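Local coordinates for hypothetical protein RBSTP0775 (Geobacillus stearothermophilus, PDB 1RZ3) that is of unproven function but probably acts as an ATP-dependent kinase of the phosphoribulokinase/uridine kinase family, with a P-loop NTPase fold, at residues 7-10 with 11-15; 168-171 with 172-176; 85-88 with 89-93. All coordinates share one frame; numbering follows the deposited sequence.

Contact 1 of 3, residues 7-10 with 11-15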
loop_
_atom_site.group_PDB
_atom_site.type_symbol
_atom_site.label_atom_id
_atom_site.label_comp_id
_atom_site.label_asym_id
_atom_site.label_seq_id
_atom_site.Cartn_x
_atom_site.Cartn_y
_atom_site.Cartn_z
ATOM N N ILE A 7 -5.717 -3.095 -17.171
ATOM C CA ILE A 7 -6.435 -2.710 -15.968
ATOM C C ILE A 7 -7.780 -3.430 -15.935
ATOM O O ILE A 7 -8.231 -3.872 -14.878
ATOM C CB ILE A 7 -6.640 -1.181 -15.924
ATOM C CG1 ILE A 7 -5.278 -0.494 -15.763
ATOM C CG2 ILE A 7 -7.572 -0.805 -14.781
ATOM C CD1 ILE A 7 -5.326 1.021 -15.824
ATOM N N ASP A 8 -8.417 -3.559 -17.095
ATOM C CA ASP A 8 -9.695 -4.251 -17.166
ATOM C C ASP A 8 -9.497 -5.726 -16.852
ATOM O O ASP A 8 -10.334 -6.347 -16.203
ATOM C CB ASP A 8 -10.325 -4.095 -18.553
ATOM C CG ASP A 8 -10.896 -2.707 -18.780
ATOM O OD1 ASP A 8 -11.697 -2.251 -17.937
ATOM O OD2 ASP A 8 -10.548 -2.074 -19.798
ATOM N N PHE A 9 -8.386 -6.291 -17.314
ATOM C CA PHE A 9 -8.108 -7.696 -17.054
ATOM C C PHE A 9 -7.887 -7.905 -15.555
ATOM O O PHE A 9 -8.313 -8.909 -14.989
ATOM C CB PHE A 9 -6.870 -8.161 -17.822
ATOM C CG PHE A 9 -6.599 -9.631 -17.686
ATOM C CD1 PHE A 9 -7.440 -10.564 -18.287
ATOM C CD2 PHE A 9 -5.527 -10.087 -16.924
ATOM C CE1 PHE A 9 -7.220 -11.933 -18.126
ATOM C CE2 PHE A 9 -5.300 -11.451 -16.758
ATOM C CZ PHE A 9 -6.149 -12.376 -17.358
ATOM N N LEU A 10 -7.216 -6.951 -14.917
ATOM C CA LEU A 10 -6.957 -7.044 -13.487
ATOM C C LEU A 10 -8.283 -6.980 -12.733
ATOM O O LEU A 10 -8.498 -7.709 -11.763
ATOM C CB LEU A 10 -6.031 -5.910 -13.042
ATOM C CG LEU A 10 -5.644 -5.849 -11.563
ATOM C CD1 LEU A 10 -5.077 -7.185 -11.107
ATOM C CD2 LEU A 10 -4.620 -4.741 -11.360
ATOM N N CYS A 11 -9.177 -6.111 -13.191
ATOM C CA CYS A 11 -10.484 -5.979 -12.562
ATOM C C CYS A 11 -11.227 -7.315 -12.667
ATOM O O CYS A 11 -11.809 -7.792 -11.690
ATOM C CB CYS A 11 -11.285 -4.866 -13.242
ATOM S SG CYS A 11 -12.930 -4.595 -12.551
ATOM N N LYS A 12 -11.192 -7.923 -13.850
ATOM C CA LYS A 12 -11.854 -9.210 -14.071
ATOM C C LYS A 12 -11.267 -10.260 -13.130
ATOM O O LYS A 12 -11.989 -11.049 -12.520
ATOM C CB LYS A 12 -11.662 -9.665 -15.520
ATOM C CG LYS A 12 -12.425 -10.931 -15.871
ATOM C CD LYS A 12 -12.016 -11.477 -17.232
ATOM C CE LYS A 12 -10.571 -11.956 -17.217
ATOM N NZ LYS A 12 -10.347 -13.003 -16.173
ATOM N N THR A 13 -9.946 -10.264 -13.021
ATOM C CA THR A 13 -9.251 -11.204 -12.146
ATOM C C THR A 13 -9.726 -11.030 -10.702
ATOM O O THR A 13 -9.994 -12.005 -10.001
ATOM C CB THR A 13 -7.725 -10.973 -12.222
ATOM O OG1 THR A 13 -7.276 -11.279 -13.549
ATOM C CG2 THR A 13 -6.986 -11.860 -11.223
ATOM N N ILE A 14 -9.836 -9.778 -10.269
ATOM C CA ILE A 14 -10.274 -9.473 -8.914
ATOM C C ILE A 14 -11.722 -9.894 -8.683
ATOM O O ILE A 14 -12.064 -10.411 -7.615
ATOM C CB ILE A 14 -10.089 -7.961 -8.613
ATOM C CG1 ILE A 14 -8.593 -7.662 -8.448
ATOM C CG2 ILE A 14 -10.867 -7.558 -7.355
ATOM C CD1 ILE A 14 -8.248 -6.179 -8.417
ATOM N N LEU A 15 -12.570 -9.703 -9.689
ATOM C CA LEU A 15 -13.974 -10.076 -9.552
ATOM C C LEU A 15 -14.191 -11.591 -9.526
ATOM O O LEU A 15 -15.293 -12.056 -9.222
ATOM C CB LEU A 15 -14.796 -9.460 -10.686
ATOM C CG LEU A 15 -14.929 -7.933 -10.668
ATOM C CD1 LEU A 15 -15.612 -7.463 -11.958
ATOM C CD2 LEU A 15 -15.727 -7.505 -9.440
#

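Contact 2 of 3, residues 168-171 with 172-176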
loop_
_atom_site.group_PDB
_atom_site.type_symbol
_atom_site.label_atom_id
_atom_site.label_comp_id
_atom_site.label_asym_id
_atom_site.label_seq_id
_atom_site.Cartn_x
_atom_site.Cartn_y
_atom_site.Cartn_z
ATOM N N ASN A 168 22.880 14.615 -5.999
ATOM C CA ASN A 168 21.496 14.220 -5.759
ATOM C C ASN A 168 21.302 12.726 -6.002
ATOM O O ASN A 168 20.581 12.055 -5.260
ATOM C CB ASN A 168 20.558 15.012 -6.672
ATOM C CG ASN A 168 20.908 14.858 -8.140
ATOM O OD1 ASN A 168 21.991 15.250 -8.576
ATOM N ND2 ASN A 168 19.989 14.284 -8.910
ATOM N N ILE A 169 21.944 12.213 -7.046
ATOM C CA ILE A 169 21.840 10.803 -7.388
ATOM C C ILE A 169 22.267 9.919 -6.224
ATOM O O ILE A 169 21.617 8.916 -5.932
ATOM C CB ILE A 169 22.709 10.462 -8.615
ATOM C CG1 ILE A 169 22.121 11.124 -9.864
ATOM C CG2 ILE A 169 22.799 8.954 -8.794
ATOM C CD1 ILE A 169 22.966 10.944 -11.111
ATOM N N GLN A 170 23.358 10.290 -5.560
ATOM C CA GLN A 170 23.856 9.505 -4.436
ATOM C C GLN A 170 22.811 9.378 -3.327
ATOM O O GLN A 170 22.640 8.305 -2.746
ATOM C CB GLN A 170 25.134 10.125 -3.868
ATOM C CG GLN A 170 25.813 9.247 -2.830
ATOM C CD GLN A 170 26.211 7.897 -3.398
ATOM O OE1 GLN A 170 27.093 7.807 -4.253
ATOM N NE2 GLN A 170 25.557 6.839 -2.929
ATOM N N LYS A 171 22.116 10.473 -3.035
ATOM C CA LYS A 171 21.086 10.469 -2.002
ATOM C C LYS A 171 19.941 9.537 -2.381
ATOM O O LYS A 171 19.417 8.813 -1.537
ATOM C CB LYS A 171 20.542 11.884 -1.773
ATOM C CG LYS A 171 21.438 12.772 -0.923
ATOM C CD LYS A 171 20.786 14.127 -0.654
ATOM C CE LYS A 171 19.505 13.997 0.170
ATOM N NZ LYS A 171 19.758 13.530 1.567
ATOM N N PHE A 172 19.550 9.564 -3.652
ATOM C CA PHE A 172 18.474 8.706 -4.128
ATOM C C PHE A 172 18.875 7.247 -3.934
ATOM O O PHE A 172 18.081 6.430 -3.469
ATOM C CB PHE A 172 18.195 8.963 -5.609
ATOM C CG PHE A 172 17.138 8.067 -6.186
ATOM C CD1 PHE A 172 15.801 8.239 -5.846
ATOM C CD2 PHE A 172 17.484 7.032 -7.050
ATOM C CE1 PHE A 172 14.820 7.388 -6.356
ATOM C CE2 PHE A 172 16.513 6.176 -7.565
ATOM C CZ PHE A 172 15.178 6.356 -7.216
ATOM N N ILE A 173 20.112 6.926 -4.297
ATOM C CA ILE A 173 20.624 5.569 -4.154
ATOM C C ILE A 173 20.626 5.153 -2.685
ATOM O O ILE A 173 20.165 4.065 -2.329
ATOM C CB ILE A 173 22.070 5.468 -4.694
ATOM C CG1 ILE A 173 22.063 5.611 -6.214
ATOM C CG2 ILE A 173 22.704 4.143 -4.263
ATOM C CD1 ILE A 173 23.443 5.591 -6.832
ATOM N N ASN A 174 21.150 6.032 -1.841
ATOM C CA ASN A 174 21.238 5.778 -0.412
ATOM C C ASN A 174 19.902 5.447 0.223
ATOM O O ASN A 174 19.790 4.488 0.986
ATOM C CB ASN A 174 21.825 6.994 0.309
ATOM C CG ASN A 174 23.276 7.226 -0.031
ATOM O OD1 ASN A 174 23.890 6.434 -0.744
ATOM N ND2 ASN A 174 23.839 8.316 0.480
ATOM N N ARG A 175 18.884 6.236 -0.096
ATOM C CA ARG A 175 17.579 6.024 0.505
ATOM C C ARG A 175 16.667 5.055 -0.235
ATOM O O ARG A 175 16.282 4.025 0.312
ATOM C CB ARG A 175 16.862 7.366 0.684
ATOM C CG ARG A 175 15.666 7.294 1.628
ATOM C CD ARG A 175 15.002 8.653 1.811
ATOM N NE ARG A 175 14.043 8.632 2.909
ATOM C CZ ARG A 175 14.373 8.689 4.195
ATOM N NH1 ARG A 175 15.645 8.782 4.558
ATOM N NH2 ARG A 175 13.429 8.632 5.122
ATOM N N TYR A 176 16.341 5.375 -1.481
ATOM C CA TYR A 176 15.425 4.551 -2.263
ATOM C C TYR A 176 15.954 3.240 -2.828
ATOM O O TYR A 176 15.413 2.173 -2.528
ATOM C CB TYR A 176 14.828 5.409 -3.379
ATOM C CG TYR A 176 14.002 6.539 -2.822
ATOM C CD1 TYR A 176 12.707 6.311 -2.356
ATOM C CD2 TYR A 176 14.539 7.818 -2.677
ATOM C CE1 TYR A 176 11.970 7.325 -1.752
ATOM C CE2 TYR A 176 13.810 8.840 -2.073
ATOM C CZ TYR A 176 12.526 8.584 -1.612
ATOM O OH TYR A 176 11.799 9.581 -1.005
#

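Contact 3 of 3, residues 85-88 with 89-93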
loop_
_atom_site.group_PDB
_atom_site.type_symbol
_atom_site.label_atom_id
_atom_site.label_comp_id
_atom_site.label_asym_id
_atom_site.label_seq_id
_atom_site.Cartn_x
_atom_site.Cartn_y
_atom_site.Cartn_z
ATOM N N ASP A 85 5.307 3.407 11.190
ATOM C CA ASP A 85 5.286 2.796 12.515
ATOM C C ASP A 85 4.571 1.481 12.226
ATOM O O ASP A 85 3.350 1.365 12.390
ATOM C CB ASP A 85 4.463 3.638 13.491
ATOM C CG ASP A 85 4.554 3.130 14.910
ATOM O OD1 ASP A 85 4.742 1.909 15.093
ATOM O OD2 ASP A 85 4.419 3.947 15.844
ATOM N N VAL A 86 5.342 0.504 11.762
ATOM C CA VAL A 86 4.815 -0.798 11.379
ATOM C C VAL A 86 3.911 -1.463 12.411
ATOM O O VAL A 86 2.832 -1.943 12.073
ATOM C CB VAL A 86 5.970 -1.757 11.019
ATOM C CG1 VAL A 86 5.424 -3.114 10.616
ATOM C CG2 VAL A 86 6.795 -1.155 9.889
ATOM N N GLU A 87 4.347 -1.483 13.663
ATOM C CA GLU A 87 3.569 -2.108 14.729
ATOM C C GLU A 87 2.252 -1.387 15.022
ATOM O O GLU A 87 1.219 -2.028 15.216
ATOM C CB GLU A 87 4.426 -2.187 15.995
ATOM C CG GLU A 87 3.721 -2.712 17.222
ATOM C CD GLU A 87 4.653 -2.724 18.426
ATOM O OE1 GLU A 87 5.405 -1.740 18.605
ATOM O OE2 GLU A 87 4.631 -3.704 19.188
ATOM N N TRP A 88 2.281 -0.058 15.060
ATOM C CA TRP A 88 1.061 0.700 15.324
ATOM C C TRP A 88 0.064 0.457 14.188
ATOM O O TRP A 88 -1.127 0.230 14.430
ATOM C CB TRP A 88 1.365 2.201 15.432
ATOM C CG TRP A 88 0.191 3.018 15.906
ATOM C CD1 TRP A 88 -0.161 3.275 17.201
ATOM C CD2 TRP A 88 -0.811 3.638 15.089
ATOM N NE1 TRP A 88 -1.320 4.015 17.242
ATOM C CE2 TRP A 88 -1.742 4.251 15.959
ATOM C CE3 TRP A 88 -1.017 3.731 13.704
ATOM C CZ2 TRP A 88 -2.859 4.949 15.492
ATOM C CZ3 TRP A 88 -2.130 4.425 13.240
ATOM C CH2 TRP A 88 -3.037 5.025 14.134
ATOM N N LEU A 89 0.552 0.491 12.948
ATOM C CA LEU A 89 -0.317 0.273 11.791
ATOM C C LEU A 89 -0.881 -1.138 11.779
ATOM O O LEU A 89 -2.024 -1.356 11.367
ATOM C CB LEU A 89 0.443 0.557 10.494
ATOM C CG LEU A 89 0.695 2.057 10.298
ATOM C CD1 LEU A 89 1.737 2.267 9.218
ATOM C CD2 LEU A 89 -0.625 2.757 9.950
ATOM N N THR A 90 -0.088 -2.104 12.233
ATOM C CA THR A 90 -0.571 -3.479 12.280
ATOM C C THR A 90 -1.755 -3.533 13.248
ATOM O O THR A 90 -2.793 -4.122 12.952
ATOM C CB THR A 90 0.511 -4.453 12.798
ATOM O OG1 THR A 90 1.652 -4.416 11.933
ATOM C CG2 THR A 90 -0.041 -5.874 12.844
ATOM N N HIS A 91 -1.584 -2.908 14.408
ATOM C CA HIS A 91 -2.622 -2.886 15.441
ATOM C C HIS A 91 -3.845 -2.043 15.096
ATOM O O HIS A 91 -4.982 -2.483 15.267
ATOM C CB HIS A 91 -2.049 -2.345 16.757
ATOM C CG HIS A 91 -1.188 -3.316 17.505
ATOM N ND1 HIS A 91 -0.185 -4.047 16.904
ATOM C CD2 HIS A 91 -1.149 -3.634 18.822
ATOM C CE1 HIS A 91 0.435 -4.773 17.817
ATOM N NE2 HIS A 91 -0.129 -4.541 18.990
ATOM N N GLN A 92 -3.607 -0.830 14.612
ATOM C CA GLN A 92 -4.697 0.095 14.328
ATOM C C GLN A 92 -5.297 0.101 12.931
ATOM O O GLN A 92 -6.360 0.690 12.720
ATOM C CB GLN A 92 -4.262 1.514 14.701
ATOM C CG GLN A 92 -3.829 1.652 16.157
ATOM C CD GLN A 92 -4.847 1.078 17.123
ATOM O OE1 GLN A 92 -6.053 1.245 16.941
ATOM N NE2 GLN A 92 -4.365 0.402 18.164
ATOM N N LEU A 93 -4.629 -0.533 11.975
ATOM C CA LEU A 93 -5.156 -0.569 10.620
ATOM C C LEU A 93 -5.363 -1.983 10.079
ATOM O O LEU A 93 -6.495 -2.441 9.919
ATOM C CB LEU A 93 -4.238 0.215 9.667
ATOM C CG LEU A 93 -4.609 0.228 8.175
ATOM C CD1 LEU A 93 -5.992 0.813 7.989
ATOM C CD2 LEU A 93 -3.582 1.050 7.403
#

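Contact 1 of 3, residues 7-10 with 11-15
I7 gives its backbone O to C11 N, the first of four i to i+4 backbone bonds joining 7-10 to 11-15, and its side chain turns to L38 and Q41 of helix 35-48, as that of C11 does to L46. D8 repeats the bond, its O taking K12 N at 3.0 Å. F9 O accepts T13 N at 2.9 Å and T13 OG1 at 3.0 Å, the two donors arriving from opposite faces of the carbonyl plane. The hydroxyl can fold back because chi1 of -65° sets OG1 beside its own backbone N. The same T13 OG1 lies over one face of the F9 ring, near the rim, 3.8 Å from F9 CE2. K12, bent at its last two torsions, brings CE obliquely to within 3.5 Å of F9 CE1. L10 meets I14 on the buried side, L10 CG to I14 CD1 at 4.1 Å, and both reach strand 146-150 through V148 and F146. A valine at T13 would probably cost the F9 carbonyl its second donor and put a methyl near the ring where the hydroxyl now sits. The chemistry therefore divides by side: apolar branches grip the fold, while the T13 hydroxyl, F9 ring and K12 methylene meet on the more exposed side.

Contact 2 of 3, residues 168-171 with 172-176
Q170 NE2 donates to N174 OD1 at 2.8 Å, the shortest polar bond between 168-171 and 172-176, joining two side chains one helical turn apart. The N-H to acceptor angle is 153°. The acceptor lies close to the plane of the Q170 amide, whereas NE2 is tilted from the plane of the N174 carbonyl, and the two amides are turned 35° against each other. Q170 reaches over by a bend at chi2 (60°), which carries its amide along the helix. Beneath this link the backbone keeps i to i+4 bonds, N174 N meeting Q170 O at 2.9 Å and R175 N meeting K171 O at 3.0 Å, though the helix widens to a pi-type turn over 173-176. On another side I169 CG2 touches I173 CD1 at 3.9 Å, an apolar pair one turn apart. The charged ends look elsewhere: K171 NZ forms a salt bridge with E75, and R175 bridges E75 and E78 through NH1 while NH2 bonds to the carbonyl of R68. E75 thus answers both cations, probably easing their like charge. Y176 adds an edge-to-face pairing with Y79. The motif is an i to i+4 side-chain amide bridge on an exposed part of helix 169-187, whose basic residues tie it to helix 75-82.

Contact 3 of 3, residues 85-88 with 89-93
This is a local N-cap and i to i+4 contact at the start of helix 86-94: D85 caps the helix, whose following turns pack on strand 102-109 and on loop residues M58 and W140. D85 OD1 accepts W88 N at 3.2 Å, an N-cap bond that meets the carboxylate from above its plane, while D85 O takes L89 N at 3.0 Å. Within the helix V86 O is gripped twice, by T90 OG1 at 2.7 Å and by the backbone N of the same threonine, which come from opposite faces of the carbonyl plane; W140 NE1 adds a weak third bond. T90 can do this because OG1 stands beside its own backbone N, chi1 -60°.

The W88 indole lies under the Q92 chain, with Q92 CG over one face, 3.6 Å from the centroid of the six-membered ring and 3.3 Å from W88 CE2, a CH-pi contact in which the two side chains cross at about a right angle. Q92 bends at chi2 (-50°), and its amide plane stands 44° from the indole. L89 comes from another direction, its CD2 at the indole edge, in plane, 3.9 Å from W88 CE3. W88 also packs on L105 and P106, and L93 on L103 and L105, both against strand 102-109. E87 and H91 run side by side, E87 CG to H91 CE1 at 3.9 Å, their carboxylate and imidazole planes nearly perpendicular. The cap and the V86 carbonyl, which accepts from both T90 donors, thus secure the first turn by polar bonds, whereas the indole is packed by methylene, methyl and strand residues.

How the contacts relate
Each contact is a local one along, or at the start of, a single helix, in different parts of the chain, and none touches another; contacts 1 and 3 sit on opposite sides of its centre, about 29 Å apart between centres. Contacts 1 and 3 are partly buried, contact 2 is at the surface. Contact 1 faces helix 35-48 and strand 146-150 of the parallel sheet; contact 3 faces strand 102-109 of the antiparallel pair; contact 2 is tied to helix 75-82. Their chemistry follows: contacts 1 and 3 share a threonine hydroxyl folded onto a carbonyl and aliphatic chains against aromatic rings, whereas contact 2 has an amide bridge within it and basic ends paired with glutamates of helix 75-82.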